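Local coordinates for erythrocyte binding antigen 140 (Plasmodium falciparum, PDB 4GF2), which probably binds a receptor on the host erythrocyte surface during invasion, through an extracellular region built of two Duffy binding-like domains, at residues D105-G109 against G110-R114; I119-K122 against F123-Y127. The protein carries 3 engineered substitutions. One frame throughout, in Å; residues are numbered along the deposited sequence.

Interaction 1. Residues D105-G109 against G110-R114; sequences DMDFG and GNTDR
T112, on the first turn of helix 110-127, reaches back to D107 in the loop that leads into that helix, and D113 reaches back to G109; together they tie the loop to the helix start in the first Duffy binding domain. Two side-chain hydrogen bonds do this work. The T112 hydroxyl donates from OG1 to OD2 of D107 over 2.8 Å, arriving from above the carboxylate plane, 43° out of it. The D107 carboxylate reaches the helix because CG stands trans to the backbone N (chi1 177°). The second bond runs from G109 N to D113 OD2 at 2.7 Å, and it too meets the carboxylate from above, so that the amide sits over the group. In the backbone, D113 N returns a weak, 3.4 Å bond to G109 O, pairing the same two residues in both directions. G109 and G110 both have positive phi, and the chain turns into the helix there.

Two carbons also rest against carboxylate oxygens: the T112 methyl CG2 lies 3.9 Å from D105 OD2, and CB of F108 3.7 Å from D113 OD2. The loop is itself braced, since D105 OD1 accepts from D107 N, forming an Asx turn. K40 makes salt bridges to OD2 of both D105 and D107, which probably offsets the negative charge gathered here and leaves D107 OD2 shared between a lysine and a hydroxyl. Q175 holds D105 OD1 and the backbone N of M106, fastening the loop toward helix 175-202.

A water sits within 2.7 Å of F108 O, to which it can donate, and is only weakly placed to donate to T112 OG1, 3.3 Å away.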
ATOM      1  N   ASP A 105      16.510 -24.759 -26.729  1.00 58.71           N
ATOM      2  CA  ASP A 105      15.290 -23.979 -26.583  1.00 55.14           C
ATOM      3  C   ASP A 105      14.662 -24.177 -25.207  1.00 54.21           C
ATOM      4  O   ASP A 105      14.426 -25.307 -24.779  1.00 57.29           O
ATOM      5  CB  ASP A 105      14.292 -24.383 -27.665  1.00 55.44           C
ATOM      6  CG  ASP A 105      13.156 -23.393 -27.807  1.00 54.60           C
ATOM      7  OD1 ASP A 105      13.052 -22.482 -26.958  1.00 56.98           O
ATOM      8  OD2 ASP A 105      12.366 -23.529 -28.766  1.00 52.43           O
ATOM      9  N   MET A 106      14.393 -23.073 -24.519  1.00 50.76           N
ATOM     10  CA  MET A 106      13.732 -23.117 -23.218  1.00 53.03           C
ATOM     11  C   MET A 106      12.210 -23.112 -23.370  1.00 52.35           C
ATOM     12  O   MET A 106      11.488 -23.539 -22.470  1.00 54.37           O
ATOM     13  CB  MET A 106      14.175 -21.931 -22.361  1.00 54.59           C
ATOM     14  CG  MET A 106      15.611 -22.027 -21.875  1.00 56.83           C
ATOM     15  SD  MET A 106      16.250 -20.460 -21.251  1.00 54.06           S
ATOM     16  CE  MET A 106      16.491 -19.561 -22.779  1.00 51.82           C
ATOM     17  N   ASP A 107      11.735 -22.627 -24.515  1.00 52.09           N
ATOM     18  CA  ASP A 107      10.306 -22.602 -24.823  1.00 54.57           C
ATOM     19  C   ASP A 107       9.796 -24.023 -25.061  1.00 62.23           C
ATOM     20  O   ASP A 107      10.490 -24.845 -25.655  1.00 66.00           O
ATOM     21  CB  ASP A 107      10.063 -21.720 -26.052  1.00 49.31           C
ATOM     22  CG  ASP A 107       8.608 -21.694 -26.486  1.00 47.69           C
ATOM     23  OD1 ASP A 107       7.707 -21.811 -25.627  1.00 49.06           O
ATOM     24  OD2 ASP A 107       8.373 -21.544 -27.705  1.00 44.86           O
ATOM     25  N   PHE A 108       8.585 -24.310 -24.591  1.00 63.74           N
ATOM     26  CA  PHE A 108       8.053 -25.669 -24.643  1.00 63.58           C
ATOM     27  C   PHE A 108       6.531 -25.685 -24.766  1.00 66.30           C
ATOM     28  O   PHE A 108       5.881 -24.642 -24.744  1.00 67.31           O
ATOM     29  CB  PHE A 108       8.454 -26.423 -23.378  1.00 63.54           C
ATOM     30  CG  PHE A 108       7.704 -25.983 -22.153  1.00 63.63           C
ATOM     31  CD1 PHE A 108       8.093 -24.852 -21.453  1.00 65.66           C
ATOM     32  CD2 PHE A 108       6.604 -26.695 -21.707  1.00 65.74           C
ATOM     33  CE1 PHE A 108       7.402 -24.446 -20.325  1.00 69.74           C
ATOM     34  CE2 PHE A 108       5.909 -26.294 -20.581  1.00 70.42           C
ATOM     35  CZ  PHE A 108       6.307 -25.169 -19.890  1.00 71.39           C
ATOM     36  N   GLY A 109       5.971 -26.886 -24.882  1.00 66.33           N
ATOM     37  CA  GLY A 109       4.535 -27.059 -24.998  1.00 66.19           C
ATOM     38  C   GLY A 109       3.969 -26.541 -26.306  1.00 60.73           C
ATOM     39  O   GLY A 109       4.689 -25.974 -27.127  1.00 57.03           O
ATOM     40  N   GLY A 110       2.670 -26.742 -26.497  1.00 61.35           N
ATOM     41  CA  GLY A 110       1.973 -26.235 -27.665  1.00 59.43           C
ATOM     42  C   GLY A 110       2.630 -26.627 -28.972  1.00 54.09           C
ATOM     43  O   GLY A 110       3.263 -27.678 -29.071  1.00 55.33           O
ATOM     44  N   ASN A 111       2.483 -25.772 -29.980  1.00 56.76           N
ATOM     45  CA  ASN A 111       3.038 -26.044 -31.298  1.00 58.91           C
ATOM     46  C   ASN A 111       4.556 -26.118 -31.290  1.00 60.64           C
ATOM     47  O   ASN A 111       5.152 -26.803 -32.118  1.00 62.35           O
ATOM     48  CB  ASN A 111       2.573 -24.991 -32.302  1.00 60.91           C
ATOM     49  CG  ASN A 111       1.172 -25.256 -32.810  1.00 68.16           C
ATOM     50  OD1 ASN A 111       0.517 -26.208 -32.383  1.00 74.07           O
ATOM     51  ND2 ASN A 111       0.701 -24.413 -33.722  1.00 67.78           N
ATOM     52  N   THR A 112       5.184 -25.416 -30.355  1.00 60.28           N
ATOM     53  CA  THR A 112       6.637 -25.432 -30.271  1.00 57.27           C
ATOM     54  C   THR A 112       7.154 -26.865 -30.199  1.00 56.92           C
ATOM     55  O   THR A 112       8.098 -27.222 -30.891  1.00 53.29           O
ATOM     56  CB  THR A 112       7.147 -24.629 -29.062  1.00 57.92           C
ATOM     57  OG1 THR A 112       6.882 -23.239 -29.277  1.00 56.78           O
ATOM     58  CG2 THR A 112       8.645 -24.825 -28.873  1.00 56.62           C
ATOM     59  N   ASP A 113       6.533 -27.695 -29.373  1.00 60.70           N
ATOM     60  CA  ASP A 113       6.981 -29.075 -29.260  1.00 64.29           C
ATOM     61  C   ASP A 113       6.353 -29.946 -30.343  1.00 62.53           C
ATOM     62  O   ASP A 113       6.949 -30.924 -30.789  1.00 62.73           O
ATOM     63  CB  ASP A 113       6.689 -29.620 -27.863  1.00 71.90           C
ATOM     64  CG  ASP A 113       7.589 -29.006 -26.810  1.00 74.39           C
ATOM     65  OD1 ASP A 113       8.590 -28.362 -27.195  1.00 72.82           O
ATOM     66  OD2 ASP A 113       7.307 -29.168 -25.605  1.00 78.19           O
ATOM     67  N   ARG A 114       5.158 -29.569 -30.779  1.00 61.01           N
ATOM     68  CA  ARG A 114       4.477 -30.277 -31.851  1.00 62.40           C
ATOM     69  C   ARG A 114       5.331 -30.236 -33.126  1.00 62.03           C
ATOM     70  O   ARG A 114       5.553 -31.259 -33.769  1.00 65.73           O
ATOM     71  CB  ARG A 114       3.107 -29.641 -32.088  1.00 62.46           C
ATOM     72  CG  ARG A 114       2.070 -30.553 -32.710  1.00 69.97           C
ATOM     73  CD  ARG A 114       0.675 -29.947 -32.579  1.00 77.81           C
ATOM     74  NE  ARG A 114       0.042 -30.270 -31.298  1.00 88.90           N
ATOM     75  CZ  ARG A 114      -0.698 -29.429 -30.575  1.00 95.79           C
ATOM     76  NH1 ARG A 114      -0.916 -28.183 -30.977  1.00 95.78           N
ATOM     77  NH2 ARG A 114      -1.224 -29.838 -29.429  1.00100.96           N
TER
HETATM   78  O   HOH W   1       4.999 -22.771 -26.550  1.00 48.43           O

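Interaction 2. Residues I119-K122 against F123-Y127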
ATOM      1  N   ILE A 119       9.590 -32.270 -36.808  1.00 58.06           N
ATOM      2  CA  ILE A 119      10.817 -32.032 -37.559  1.00 55.47           C
ATOM      3  C   ILE A 119      11.840 -33.124 -37.257  1.00 58.16           C
ATOM      4  O   ILE A 119      12.523 -33.605 -38.160  1.00 59.85           O
ATOM      5  CB  ILE A 119      11.406 -30.638 -37.257  1.00 51.36           C
ATOM      6  CG1 ILE A 119      10.564 -29.558 -37.943  1.00 51.59           C
ATOM      7  CG2 ILE A 119      12.844 -30.546 -37.734  1.00 48.29           C
ATOM      8  CD1 ILE A 119      10.954 -28.129 -37.583  1.00 49.95           C
ATOM      9  N   ASN A 120      11.934 -33.526 -35.993  1.00 59.75           N
ATOM     10  CA  ASN A 120      12.840 -34.607 -35.611  1.00 63.24           C
ATOM     11  C   ASN A 120      12.457 -35.930 -36.263  1.00 67.32           C
ATOM     12  O   ASN A 120      13.319 -36.701 -36.684  1.00 69.03           O
ATOM     13  CB  ASN A 120      12.879 -34.775 -34.093  1.00 65.71           C
ATOM     14  CG  ASN A 120      13.666 -33.679 -33.409  1.00 63.84           C
ATOM     15  OD1 ASN A 120      14.476 -32.999 -34.038  1.00 62.50           O
ATOM     16  ND2 ASN A 120      13.437 -33.504 -32.116  1.00 64.32           N
ATOM     17  N   LYS A 121      11.157 -36.190 -36.341  1.00 69.72           N
ATOM     18  CA  LYS A 121      10.671 -37.428 -36.929  1.00 74.11           C
ATOM     19  C   LYS A 121      10.999 -37.461 -38.418  1.00 72.27           C
ATOM     20  O   LYS A 121      11.372 -38.500 -38.956  1.00 73.03           O
ATOM     21  CB  LYS A 121       9.163 -37.572 -36.697  1.00 77.74           C
ATOM     22  CG  LYS A 121       8.575 -38.884 -37.187  1.00 84.33           C
ATOM     23  CD  LYS A 121       8.024 -38.765 -38.598  1.00 84.87           C
ATOM     24  CE  LYS A 121       7.584 -40.115 -39.142  1.00 90.25           C
ATOM     25  NZ  LYS A 121       6.939 -39.988 -40.476  1.00 90.17           N
ATOM     26  N   LYS A 122      10.869 -36.319 -39.081  1.00 70.97           N
ATOM     27  CA  LYS A 122      11.150 -36.250 -40.508  1.00 72.89           C
ATOM     28  C   LYS A 122      12.640 -36.423 -40.772  1.00 72.08           C
ATOM     29  O   LYS A 122      13.036 -37.062 -41.746  1.00 75.10           O
ATOM     30  CB  LYS A 122      10.661 -34.927 -41.095  1.00 72.32           C
ATOM     31  CG  LYS A 122       9.150 -34.757 -41.059  1.00 76.24           C
ATOM     32  CD  LYS A 122       8.423 -35.991 -41.583  1.00 84.90           C
ATOM     33  CE  LYS A 122       8.874 -36.359 -42.987  1.00 90.46           C
ATOM     34  NZ  LYS A 122       8.137 -37.540 -43.520  1.00 97.85           N
ATOM     35  N   PHE A 123      13.468 -35.853 -39.905  1.00 68.21           N
ATOM     36  CA  PHE A 123      14.908 -35.997 -40.055  1.00 66.06           C
ATOM     37  C   PHE A 123      15.346 -37.419 -39.709  1.00 69.91           C
ATOM     38  O   PHE A 123      16.377 -37.884 -40.186  1.00 70.24           O
ATOM     39  CB  PHE A 123      15.656 -34.954 -39.221  1.00 62.40           C
ATOM     40  CG  PHE A 123      16.017 -33.715 -39.995  1.00 59.51           C
ATOM     41  CD1 PHE A 123      15.082 -32.713 -40.206  1.00 55.05           C
ATOM     42  CD2 PHE A 123      17.289 -33.557 -40.519  1.00 58.55           C
ATOM     43  CE1 PHE A 123      15.412 -31.574 -40.924  1.00 51.41           C
ATOM     44  CE2 PHE A 123      17.628 -32.421 -41.237  1.00 56.43           C
ATOM     45  CZ  PHE A 123      16.689 -31.428 -41.441  1.00 51.60           C
ATOM     46  N   SER A 124      14.555 -38.110 -38.892  1.00 73.01           N
ATOM     47  CA  SER A 124      14.755 -39.543 -38.678  1.00 78.22           C
ATOM     48  C   SER A 124      14.571 -40.284 -39.992  1.00 78.78           C
ATOM     49  O   SER A 124      15.341 -41.181 -40.325  1.00 79.57           O
ATOM     50  CB  SER A 124      13.772 -40.094 -37.645  1.00 84.24           C
ATOM     51  OG  SER A 124      14.280 -39.961 -36.331  1.00 85.98           O
ATOM     52  N   ASP A 125      13.536 -39.904 -40.735  1.00 76.43           N
ATOM     53  CA  ASP A 125      13.259 -40.513 -42.028  1.00 79.85           C
ATOM     54  C   ASP A 125      14.334 -40.144 -43.047  1.00 79.03           C
ATOM     55  O   ASP A 125      14.823 -41.001 -43.786  1.00 81.84           O
ATOM     56  CB  ASP A 125      11.882 -40.079 -42.536  1.00 80.54           C
ATOM     57  CG  ASP A 125      10.761 -40.460 -41.585  1.00 83.52           C
ATOM     58  OD1 ASP A 125      10.944 -41.412 -40.795  1.00 85.12           O
ATOM     59  OD2 ASP A 125       9.696 -39.808 -41.631  1.00 84.91           O
ATOM     60  N   TYR A 126      14.708 -38.867 -43.078  1.00 76.15           N
ATOM     61  CA  TYR A 126      15.678 -38.376 -44.047  1.00 75.27           C
ATOM     62  C   TYR A 126      17.002 -39.131 -43.939  1.00 75.94           C
ATOM     63  O   TYR A 126      17.567 -39.559 -44.946  1.00 78.17           O
ATOM     64  CB  TYR A 126      15.929 -36.879 -43.841  1.00 71.71           C
ATOM     65  CG  TYR A 126      14.721 -35.990 -44.061  1.00 69.85           C
ATOM     66  CD1 TYR A 126      13.656 -36.399 -44.856  1.00 71.11           C
ATOM     67  CD2 TYR A 126      14.651 -34.735 -43.470  1.00 68.44           C
ATOM     68  CE1 TYR A 126      12.555 -35.580 -45.052  1.00 70.48           C
ATOM     69  CE2 TYR A 126      13.558 -33.913 -43.659  1.00 67.43           C
ATOM     70  CZ  TYR A 126      12.514 -34.338 -44.449  1.00 68.62           C
ATOM     71  OH  TYR A 126      11.425 -33.514 -44.636  1.00 68.69           O
ATOM     72  N   TYR A 127      17.489 -39.296 -42.714  1.00 75.62           N
ATOM     73  CA  TYR A 127      18.803 -39.887 -42.486  1.00 78.00           C
ATOM     74  C   TYR A 127      18.733 -41.303 -41.925  1.00 83.08           C
ATOM     75  O   TYR A 127      19.752 -41.986 -41.825  1.00 84.48           O
ATOM     76  CB  TYR A 127      19.609 -38.997 -41.538  1.00 74.63           C
ATOM     77  CG  TYR A 127      19.986 -37.678 -42.161  1.00 70.52           C
ATOM     78  CD1 TYR A 127      19.062 -36.646 -42.258  1.00 65.03           C
ATOM     79  CD2 TYR A 127      21.260 -37.471 -42.669  1.00 69.72           C
ATOM     80  CE1 TYR A 127      19.400 -35.444 -42.835  1.00 62.74           C
ATOM     81  CE2 TYR A 127      21.608 -36.270 -43.247  1.00 66.48           C
ATOM     82  CZ  TYR A 127      20.676 -35.261 -43.328  1.00 63.22           C
ATOM     83  OH  TYR A 127      21.028 -34.067 -43.911  1.00 61.54           O
TER
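This is a contact between residues three and four apart within one helix, near the C-terminal end of helix 110-127 in the first Duffy binding domain, where I119-K122 meet F123-Y127 on the following turn. Four successive backbone bonds join the turns, including Y126 N to K122 O at 2.8 Å.

On the charged side, two lysines converge on one carboxylate oxygen. K121 NZ lies 3.0 Å from D125 OD2 and approaches its syn lone pair; the lysine chain bends at chi2 (-94°), which brings it across the aspartate. K122, folded at chi2 and chi3, adds a weaker bridge from NZ to D125 OD2 at 3.3 Å.

On the aromatic side, I119 and F123 lie side by side, with CG2 of I119 4.0 Å from CD1 of F123, and I119 O stands at the edge of the phenyl ring, in its plane. The Y126 ring turns one face to K122 O, which is 3.0 Å above the plane and offset toward the rim. CB of K122 touches the far end of that ring, 3.9 Å from CZ. Y126 OH bonds L53 O, and F59 of helix 56-78 meets F123 edge-to-face.

The pattern is that of an amphipathic helix in a helical bundle: aromatic residues packed toward a neighbouring helix, and an i, i+4 lysine-aspartate salt bridge (K121-D125) joined by an i, i+3 partner, K122, to form a network.

Interactions 1 and 2 occupy successive parts of helix 110-127: the first joins its start to the preceding loop, and the second links turns near its other end. Their centres lie 18 Å apart and their nearest atoms about 5 Å, without touching; what they share is helix 110-127. Each has different surroundings: 105-114 looks toward K40, strand 33-37 and helix 175-202, whereas 119-127 packs against helices 56-78 and 132-155. A glycerol, probably from the crystallisation liquor, lies about 3 Å from the I119 side chain; the T112 side chain is about 5 Å from a glycerol. Both contacts belong to the same Duffy binding domain.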